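Long-range contacts in tryptophanyl-tRNA synthetase (Campylobacter jejuni subsp. jejuni, PDB 3TZL), which probably attaches tryptophan to its cognate tRNA at the expense of ATP, as a homodimeric class I aminoacyl-tRNA synthetase: residues B[8-13]-B[37-42]; B[43-48]-B[80-85]; B[148-153]-B[174-179]. All coordinates share one frame; numbering follows the deposited sequence.

Contact 1 (B[8-13]-B[37-42]); sequences TGLQPS and MFMFIA. With TRP (tryptophan), chain J.
T8, G9 and L10 pair with M39, F40 and I41 as neighbouring parallel β-strands, deep in the Rossmann-like catalytic fold of a class I synthetase. The two strands are the first and second of the β-α-β unit formed by strand 5-10, helix 18-30 and strand 36-41, and their short axes run 4.7 Å apart at 23°. Four backbone hydrogen bonds join them: T8 N to F38 O, F40 N to T8 O, L10 N to F40 O (2.7 Å) and A42 N to L10 O (2.9 Å). The last is nearly straight at its hydrogen, 176°, and carries the pairing one residue past the end of the second strand. A water hydrogen-bonded to T8 OG1 donates to F38 O, which accepts from T8 N as well.

On the side of the bound tryptophan, G9 lies beneath the ring of F40. With CG wedged between the backbone N and the carbonyl carbon (chi1 61°), the phenyl group folds back over the first strand, and G9 CA makes a CH-π contact 3.6 Å from the ring centroid. The edge of the same ring meets the ligand, F40 CZ lying 3.5 Å from NE1 of the bound tryptophan, while G9 N approaches its CE3 at 3.3 Å. The pairing therefore builds part of the indole pocket directly. On the reverse face L10 and M39 run side by side, L10 CD1 4.2 Å from M39 CB.

Beyond that face helix 53-70 covers the strands, F67 packing on L10 and A63 on I41. Strand 78-81 continues the sheet past strand 36-41 through backbone bonds from W80 to M39 and I41, and its W80 ring meets F40.

Contact 2 (B[43-48]-B[80-85]); sequences NYHAMT and WLQSDV. With TRP (tryptophan), chain J.
Q82, just past strand 78-81, reaches across to N43, Y44 and H45. Its CB lies 3.4 Å from N43 OD1. CG is anti to the backbone N (chi1 -172°) and the chain stays extended, which carries CG and CD past the Y44 ring at a slant, with CD 3.7 Å from Y44 CD2. At the tip the amide divides its work. OE1 accepts a hydrogen bond from Y44 N at 2.8 Å, the donor tilted out of the carbonyl plane. NE2 lies 3.3 Å from H45 CD2, the amide and imidazole planes being nearly parallel.

This is the C-terminal edge of the parallel sheet, where the Rossmann fold of class I synthetases places its substrates: strand 78-81 gives way to a 3-10 turn at 82-84, and strand 36-41 to the short, weakly bonded helix about 43-46. Both NE2 atoms then converge on D134, Q82 NE2 bonding to OD1 and H45 NE2 to OD2. Since D134 OD2 also bonds the bound tryptophan, Q82 and H45 probably help to position that carboxylate. H45 touches the substrate itself, with CD1 of the tryptophan 3.4 Å above the imidazole plane.

Further from the pocket, the amide of N43 grips S83 twice. N43 OD1 takes S83 N on a lone pair, in the carbonyl plane, and N43 ND2 donates to S83 OG at 2.8 Å, exactly in the amide plane; together the two bonds fix the amide's rotation. L81 CD1 packs against N43 CG, and S83 CB sits over one face of the Y44 ring. Y44 OH hydrogen-bonds to E90 of the second subunit, whose W93 ring also meets the Y44 ring.

Contact 3 (B[148-153]-B[174-179]); sequences DQIQHV and PEARVN. With TRP (tryptophan), chain J.
I150 and V153, on the first turn of helix 150-167, pack against A176 and V178 of segment 174-179. The helix and strand 175-177 are the last two elements of a β-α-β unit that begins with strand 142-144, the strand with which 175-177 pairs in parallel.

Between the two segments the contact is van der Waals packing, mostly between aliphatic side chains, with no hydrogen bond across it. I150 CD1 meets A176 CB and V178 CG2, the latter at 3.6 Å; the I150 and V178 side chains cross at about a right angle. One helical turn on, V153 leans directly on the strand. Its CG1, anti to the backbone N (chi1 -179°), lies 3.6 Å from A176 N, while CG2 rests 4.1 Å from A176 CB. V145 extends this apolar layer, touched by both I150 and A176, and V143 lies against V153.

The polar side chains Q149 and H152 of segment 148-153 turn toward the substrate. The buried Q149 side chain bends at chi2 (-58°) and leads away from the strand toward the bound tryptophan. Its NE2 donates to D148 OD2, on the anti side of the carboxylate; D148 is predicted to bind ATP. Q149 OE1 accepts twice, from N of the bound tryptophan at 3.0 Å and from H152 ND1 at 2.9 Å. H152 is itself held by S109, which bonds its NE2. Although Q149 OE1 lies in the plane of the H152 imidazole, H152 ND1 approaches from above the amide plane, 57° out of it.

Contacts 1 and 2 touch and share one parallel sheet: strand 36-41 runs from contact 1 into the helix that opens contact 2, and bonds from W80 and Q82 to I41 tie them together. Both are buried, but contact 1 is mainly a regular backbone pairing, whereas contact 2, past the strand ends, relies on side-chain amides and borders the second subunit. Contact 3 belongs to another β-α-β unit, that of strands 142-144 and 175-177, is only partly buried and joins its segments by van der Waals packing, without a hydrogen bond across. All three reach the bound tryptophan: contacts 1 and 2 line its indole, while Q149 of contact 3 accepts from its amino group.

Contact 1 (B[8-13]-B[37-42])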
# COMPACT_ATOMS: atom_id res chain seq x y z
N THR B 8 -18.35 -8.54 -0.03
CA THR B 8 -17.78 -9.50 -0.98
C THR B 8 -16.98 -8.73 -1.99
O THR B 8 -17.47 -7.77 -2.57
CB THR B 8 -18.89 -10.22 -1.78
OG1 THR B 8 -19.91 -10.70 -0.90
CG2 THR B 8 -18.32 -11.39 -2.57
N GLY B 9 -15.73 -9.12 -2.21
CA GLY B 9 -14.94 -8.54 -3.27
C GLY B 9 -15.09 -9.43 -4.48
O GLY B 9 -15.13 -10.63 -4.36
N LEU B 10 -15.20 -8.83 -5.66
CA LEU B 10 -15.45 -9.62 -6.87
C LEU B 10 -14.27 -9.57 -7.83
O LEU B 10 -13.83 -8.49 -8.23
CB LEU B 10 -16.73 -9.13 -7.54
CG LEU B 10 -18.01 -9.23 -6.70
CD1 LEU B 10 -19.15 -8.46 -7.37
CD2 LEU B 10 -18.42 -10.68 -6.48
N GLN B 11 -13.74 -10.72 -8.20
CA GLN B 11 -12.57 -10.77 -9.05
C GLN B 11 -12.75 -11.81 -10.13
O GLN B 11 -12.12 -12.87 -10.10
CB GLN B 11 -11.34 -11.11 -8.22
CG GLN B 11 -10.08 -10.35 -8.62
CD GLN B 11 -8.89 -10.76 -7.79
OE1 GLN B 11 -8.96 -10.79 -6.55
NE2 GLN B 11 -7.80 -11.12 -8.46
N PRO B 12 -13.63 -11.52 -11.10
CA PRO B 12 -13.93 -12.51 -12.14
C PRO B 12 -12.73 -12.72 -13.06
O PRO B 12 -11.87 -11.83 -13.14
CB PRO B 12 -15.08 -11.86 -12.93
CG PRO B 12 -15.53 -10.68 -12.11
CD PRO B 12 -14.33 -10.25 -11.32
N SER B 13 -12.65 -13.88 -13.71
CA SER B 13 -11.65 -14.11 -14.75
C SER B 13 -12.30 -14.80 -15.94
O SER B 13 -13.24 -15.59 -15.78
CB SER B 13 -10.48 -14.94 -14.22
OG SER B 13 -10.90 -16.21 -13.78
N MSE B 37 -25.86 -5.70 1.69
CA MSE B 37 -24.78 -6.19 0.82
C MSE B 37 -23.82 -5.09 0.33
O MSE B 37 -24.26 -4.10 -0.23
CB MSE B 37 -25.36 -6.89 -0.41
CG MSE B 37 -26.30 -8.08 -0.12
SE MSE B 37 -25.28 -9.66 0.34
CE MSE B 37 -24.50 -10.07 -1.38
N PHE B 38 -22.51 -5.29 0.52
CA PHE B 38 -21.48 -4.43 -0.05
C PHE B 38 -20.70 -5.27 -1.05
O PHE B 38 -20.22 -6.34 -0.69
CB PHE B 38 -20.50 -3.94 1.03
CG PHE B 38 -21.01 -2.77 1.84
CD1 PHE B 38 -20.25 -1.63 1.99
CD2 PHE B 38 -22.27 -2.81 2.42
CE1 PHE B 38 -20.72 -0.55 2.73
CE2 PHE B 38 -22.75 -1.71 3.16
CZ PHE B 38 -21.96 -0.59 3.31
N MSE B 39 -20.55 -4.81 -2.29
CA MSE B 39 -19.84 -5.61 -3.28
C MSE B 39 -18.95 -4.68 -4.07
O MSE B 39 -19.40 -3.60 -4.48
CB MSE B 39 -20.82 -6.29 -4.24
CG MSE B 39 -21.52 -7.54 -3.69
SE MSE B 39 -23.37 -7.60 -4.31
CE MSE B 39 -23.77 -5.87 -3.53
N PHE B 40 -17.70 -5.07 -4.28
CA PHE B 40 -16.81 -4.23 -5.05
C PHE B 40 -16.05 -5.06 -6.06
O PHE B 40 -15.79 -6.24 -5.83
CB PHE B 40 -15.85 -3.45 -4.15
CG PHE B 40 -14.94 -4.33 -3.32
CD1 PHE B 40 -13.68 -4.66 -3.79
CD2 PHE B 40 -15.35 -4.81 -2.09
CE1 PHE B 40 -12.85 -5.47 -3.05
CE2 PHE B 40 -14.52 -5.63 -1.33
CZ PHE B 40 -13.26 -5.96 -1.81
N ILE B 41 -15.73 -4.43 -7.20
CA ILE B 41 -14.86 -5.02 -8.20
C ILE B 41 -13.43 -4.84 -7.69
O ILE B 41 -12.94 -3.72 -7.59
CB ILE B 41 -14.99 -4.31 -9.56
CG1 ILE B 41 -16.45 -4.29 -10.03
CG2 ILE B 41 -14.11 -4.98 -10.61
CD1 ILE B 41 -17.01 -5.69 -10.21
N ALA B 42 -12.76 -5.94 -7.37
CA ALA B 42 -11.49 -5.87 -6.67
C ALA B 42 -10.38 -5.64 -7.66
O ALA B 42 -9.59 -6.54 -7.90
CB ALA B 42 -11.24 -7.17 -5.90
N TRP J . -9.53 -12.46 -2.66
CA TRP J . -10.89 -12.54 -3.21
C TRP J . -10.95 -13.54 -4.36
O TRP J . -12.04 -13.91 -4.82
CB TRP J . -11.37 -11.15 -3.68
CG TRP J . -11.39 -10.15 -2.57
CD1 TRP J . -10.56 -9.07 -2.40
CD2 TRP J . -12.26 -10.17 -1.43
NE1 TRP J . -10.88 -8.41 -1.23
CE2 TRP J . -11.91 -9.07 -0.62
CE3 TRP J . -13.30 -11.02 -1.03
CZ2 TRP J . -12.58 -8.79 0.57
CZ3 TRP J . -13.96 -10.75 0.16
CH2 TRP J . -13.60 -9.64 0.94
OXT TRP J . -9.91 -13.99 -4.83
O HOH W 1 -22.01 -8.84 -0.05

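Contact 2 (B[43-48]-B[80-85])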
# COMPACT_ATOMS: atom_id res chain seq x y z
N ASN B 43 -10.31 -4.45 -8.23
CA ASN B 43 -9.32 -4.22 -9.27
C ASN B 43 -7.87 -4.06 -8.79
O ASN B 43 -6.95 -4.36 -9.55
CB ASN B 43 -9.74 -3.11 -10.27
CG ASN B 43 -9.82 -1.72 -9.65
OD1 ASN B 43 -10.20 -1.55 -8.50
ND2 ASN B 43 -9.50 -0.69 -10.45
N TYR B 44 -7.65 -3.62 -7.54
CA TYR B 44 -6.25 -3.58 -7.05
C TYR B 44 -5.70 -4.99 -7.02
O TYR B 44 -4.59 -5.25 -7.46
CB TYR B 44 -6.13 -2.95 -5.65
CG TYR B 44 -6.21 -1.44 -5.61
CD1 TYR B 44 -5.60 -0.66 -6.58
CD2 TYR B 44 -6.90 -0.80 -4.60
CE1 TYR B 44 -5.67 0.73 -6.52
CE2 TYR B 44 -6.98 0.57 -4.53
CZ TYR B 44 -6.38 1.33 -5.48
OH TYR B 44 -6.48 2.71 -5.38
N HIS B 45 -6.51 -5.91 -6.51
CA HIS B 45 -6.11 -7.31 -6.39
C HIS B 45 -5.83 -7.97 -7.74
O HIS B 45 -5.01 -8.87 -7.83
CB HIS B 45 -7.16 -8.12 -5.63
CG HIS B 45 -7.22 -7.80 -4.16
ND1 HIS B 45 -6.40 -8.41 -3.23
CD2 HIS B 45 -8.01 -6.95 -3.47
CE1 HIS B 45 -6.67 -7.92 -2.03
NE2 HIS B 45 -7.65 -7.04 -2.14
N ALA B 46 -6.50 -7.52 -8.80
CA ALA B 46 -6.28 -8.13 -10.10
C ALA B 46 -4.90 -7.77 -10.61
O ALA B 46 -4.39 -8.41 -11.54
CB ALA B 46 -7.35 -7.73 -11.11
N MSE B 47 -4.28 -6.75 -10.02
CA MSE B 47 -2.96 -6.34 -10.46
C MSE B 47 -1.86 -7.32 -10.08
O MSE B 47 -0.75 -7.20 -10.59
CB MSE B 47 -2.61 -4.96 -9.94
CG MSE B 47 -3.68 -3.95 -10.24
SE MSE B 47 -3.27 -2.19 -9.52
CE MSE B 47 -4.87 -1.27 -10.22
N THR B 48 -2.15 -8.27 -9.18
CA THR B 48 -1.13 -9.26 -8.78
C THR B 48 -0.84 -10.28 -9.88
O THR B 48 0.28 -10.77 -9.99
CB THR B 48 -1.50 -10.01 -7.47
OG1 THR B 48 -2.67 -10.82 -7.68
CG2 THR B 48 -1.75 -9.03 -6.31
N TRP B 80 -19.18 -0.81 -5.93
CA TRP B 80 -18.18 0.12 -6.40
C TRP B 80 -16.94 -0.58 -6.91
O TRP B 80 -16.81 -1.79 -6.80
CB TRP B 80 -17.81 1.14 -5.29
CG TRP B 80 -16.92 0.63 -4.20
CD1 TRP B 80 -15.59 0.89 -4.04
CD2 TRP B 80 -17.29 -0.21 -3.09
NE1 TRP B 80 -15.11 0.26 -2.91
CE2 TRP B 80 -16.14 -0.42 -2.31
CE3 TRP B 80 -18.49 -0.81 -2.69
CZ2 TRP B 80 -16.15 -1.20 -1.15
CZ3 TRP B 80 -18.50 -1.58 -1.53
CH2 TRP B 80 -17.33 -1.77 -0.78
N LEU B 81 -16.07 0.20 -7.53
CA LEU B 81 -14.79 -0.27 -8.06
C LEU B 81 -13.75 0.06 -7.00
O LEU B 81 -13.62 1.21 -6.59
CB LEU B 81 -14.47 0.48 -9.35
CG LEU B 81 -13.16 0.20 -10.07
CD1 LEU B 81 -13.20 -1.21 -10.61
CD2 LEU B 81 -12.98 1.20 -11.21
N GLN B 82 -13.02 -0.95 -6.56
CA GLN B 82 -12.16 -0.84 -5.38
C GLN B 82 -11.27 0.41 -5.39
O GLN B 82 -11.19 1.14 -4.41
CB GLN B 82 -11.29 -2.08 -5.31
CG GLN B 82 -10.47 -2.20 -4.05
CD GLN B 82 -9.54 -3.37 -4.14
OE1 GLN B 82 -9.27 -3.86 -5.25
NE2 GLN B 82 -9.07 -3.85 -3.00
N SER B 83 -10.61 0.64 -6.51
CA SER B 83 -9.70 1.77 -6.67
C SER B 83 -10.34 3.16 -6.66
O SER B 83 -9.62 4.16 -6.73
CB SER B 83 -8.93 1.59 -7.97
OG SER B 83 -9.79 1.75 -9.07
N ASP B 84 -11.67 3.26 -6.58
CA ASP B 84 -12.28 4.58 -6.50
C ASP B 84 -12.32 5.05 -5.06
O ASP B 84 -12.56 6.22 -4.79
CB ASP B 84 -13.71 4.62 -7.08
CG ASP B 84 -13.75 4.59 -8.61
OD1 ASP B 84 -12.75 4.95 -9.27
OD2 ASP B 84 -14.80 4.20 -9.17
N VAL B 85 -12.14 4.12 -4.12
CA VAL B 85 -12.10 4.51 -2.71
C VAL B 85 -10.66 4.34 -2.23
O VAL B 85 -10.25 3.26 -1.80
CB VAL B 85 -13.12 3.73 -1.86
CG1 VAL B 85 -13.05 4.17 -0.41
CG2 VAL B 85 -14.52 3.94 -2.41
N TRP J . -9.53 -12.46 -2.66
CA TRP J . -10.89 -12.54 -3.21
C TRP J . -10.95 -13.54 -4.36
O TRP J . -12.04 -13.91 -4.82
CB TRP J . -11.37 -11.15 -3.68
CG TRP J . -11.39 -10.15 -2.57
CD1 TRP J . -10.56 -9.07 -2.40
CD2 TRP J . -12.26 -10.17 -1.43
NE1 TRP J . -10.88 -8.41 -1.23
CE2 TRP J . -11.91 -9.07 -0.62
CE3 TRP J . -13.30 -11.02 -1.03
CZ2 TRP J . -12.58 -8.79 0.57
CZ3 TRP J . -13.96 -10.75 0.16
CH2 TRP J . -13.60 -9.64 0.94
OXT TRP J . -9.91 -13.99 -4.83

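Contact 3 (B[148-153]-B[174-179])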
# COMPACT_ATOMS: atom_id res chain seq x y z
N ASP B 148 -11.16 -21.67 -0.15
CA ASP B 148 -10.04 -20.91 -0.63
C ASP B 148 -9.64 -19.73 0.26
O ASP B 148 -8.48 -19.53 0.54
CB ASP B 148 -10.49 -20.32 -1.97
CG ASP B 148 -9.49 -20.51 -3.05
OD1 ASP B 148 -9.08 -21.65 -3.27
OD2 ASP B 148 -9.11 -19.52 -3.69
N GLN B 149 -10.62 -18.95 0.68
CA GLN B 149 -10.41 -17.64 1.24
C GLN B 149 -10.58 -17.61 2.73
O GLN B 149 -10.47 -16.58 3.33
CB GLN B 149 -11.37 -16.64 0.61
CG GLN B 149 -11.24 -16.45 -0.88
CD GLN B 149 -9.87 -16.00 -1.31
OE1 GLN B 149 -9.43 -14.90 -1.00
NE2 GLN B 149 -9.19 -16.85 -2.01
N ILE B 150 -10.86 -18.74 3.34
CA ILE B 150 -11.14 -18.72 4.78
C ILE B 150 -9.96 -18.20 5.58
O ILE B 150 -10.11 -17.39 6.50
CB ILE B 150 -11.49 -20.11 5.34
CG1 ILE B 150 -12.64 -20.73 4.56
CG2 ILE B 150 -11.84 -20.00 6.82
CD1 ILE B 150 -13.86 -19.89 4.56
N GLN B 151 -8.77 -18.67 5.24
CA GLN B 151 -7.57 -18.27 5.95
C GLN B 151 -7.37 -16.76 5.85
O GLN B 151 -6.98 -16.10 6.81
CB GLN B 151 -6.37 -19.02 5.41
CG GLN B 151 -5.13 -18.89 6.27
CD GLN B 151 -3.91 -19.49 5.60
OE1 GLN B 151 -3.82 -19.53 4.37
NE2 GLN B 151 -2.97 -19.97 6.40
N HIS B 152 -7.67 -16.19 4.69
CA HIS B 152 -7.53 -14.74 4.53
C HIS B 152 -8.40 -13.95 5.52
O HIS B 152 -7.96 -12.95 6.07
CB HIS B 152 -7.83 -14.34 3.09
CG HIS B 152 -6.81 -14.83 2.12
ND1 HIS B 152 -7.10 -15.08 0.80
CD2 HIS B 152 -5.50 -15.12 2.29
CE1 HIS B 152 -6.01 -15.50 0.19
NE2 HIS B 152 -5.02 -15.53 1.07
N VAL B 153 -9.63 -14.41 5.74
CA VAL B 153 -10.53 -13.74 6.67
C VAL B 153 -10.01 -13.86 8.10
O VAL B 153 -10.09 -12.91 8.88
CB VAL B 153 -11.94 -14.30 6.56
CG1 VAL B 153 -12.88 -13.58 7.53
CG2 VAL B 153 -12.44 -14.19 5.12
N PRO B 174 -14.54 -9.61 11.77
CA PRO B 174 -15.28 -10.26 10.68
C PRO B 174 -15.28 -11.78 10.77
O PRO B 174 -14.44 -12.36 11.45
CB PRO B 174 -14.48 -9.83 9.45
CG PRO B 174 -13.06 -9.74 9.99
CD PRO B 174 -13.21 -9.14 11.34
N GLU B 175 -16.22 -12.41 10.08
CA GLU B 175 -16.36 -13.86 10.06
C GLU B 175 -16.56 -14.34 8.64
O GLU B 175 -17.33 -13.74 7.88
CB GLU B 175 -17.58 -14.29 10.86
CG GLU B 175 -17.38 -14.39 12.36
CD GLU B 175 -18.35 -15.37 12.98
OE1 GLU B 175 -18.68 -16.38 12.31
OE2 GLU B 175 -18.79 -15.13 14.12
N ALA B 176 -15.91 -15.44 8.29
CA ALA B 176 -16.13 -16.00 6.97
C ALA B 176 -17.47 -16.71 6.98
O ALA B 176 -17.90 -17.23 8.01
CB ALA B 176 -15.04 -16.97 6.62
N ARG B 177 -18.15 -16.69 5.84
CA ARG B 177 -19.31 -17.54 5.66
C ARG B 177 -19.10 -18.33 4.38
O ARG B 177 -19.08 -17.76 3.29
CB ARG B 177 -20.60 -16.73 5.57
CG ARG B 177 -21.81 -17.58 5.23
CD ARG B 177 -23.08 -16.75 5.20
NE ARG B 177 -23.18 -15.88 4.03
CZ ARG B 177 -23.92 -14.78 3.98
NH1 ARG B 177 -23.96 -14.05 2.87
NH2 ARG B 177 -24.63 -14.40 5.05
N VAL B 178 -18.90 -19.63 4.52
CA VAL B 178 -18.83 -20.49 3.36
C VAL B 178 -20.25 -20.85 2.99
O VAL B 178 -21.02 -21.35 3.83
CB VAL B 178 -18.05 -21.78 3.65
CG1 VAL B 178 -17.39 -22.29 2.37
CG2 VAL B 178 -17.02 -21.54 4.74
N ASN B 179 -20.62 -20.57 1.75
CA ASN B 179 -21.98 -20.82 1.31
C ASN B 179 -22.13 -22.28 0.89
O ASN B 179 -21.28 -22.82 0.18
CB ASN B 179 -22.36 -19.86 0.19
CG ASN B 179 -22.00 -18.41 0.52
OD1 ASN B 179 -20.82 -18.02 0.45
ND2 ASN B 179 -23.00 -17.60 0.87
N TRP J . -9.53 -12.46 -2.66
CA TRP J . -10.89 -12.54 -3.21
C TRP J . -10.95 -13.54 -4.36
O TRP J . -12.04 -13.91 -4.82
CB TRP J . -11.37 -11.15 -3.68
CG TRP J . -11.39 -10.15 -2.57
CD1 TRP J . -10.56 -9.07 -2.40
CD2 TRP J . -12.26 -10.17 -1.43
NE1 TRP J . -10.88 -8.41 -1.23
CE2 TRP J . -11.91 -9.07 -0.62
CE3 TRP J . -13.30 -11.02 -1.03
CZ2 TRP J . -12.58 -8.79 0.57
CZ3 TRP J . -13.96 -10.75 0.16
CH2 TRP J . -13.60 -9.64 0.94
OXT TRP J . -9.91 -13.99 -4.83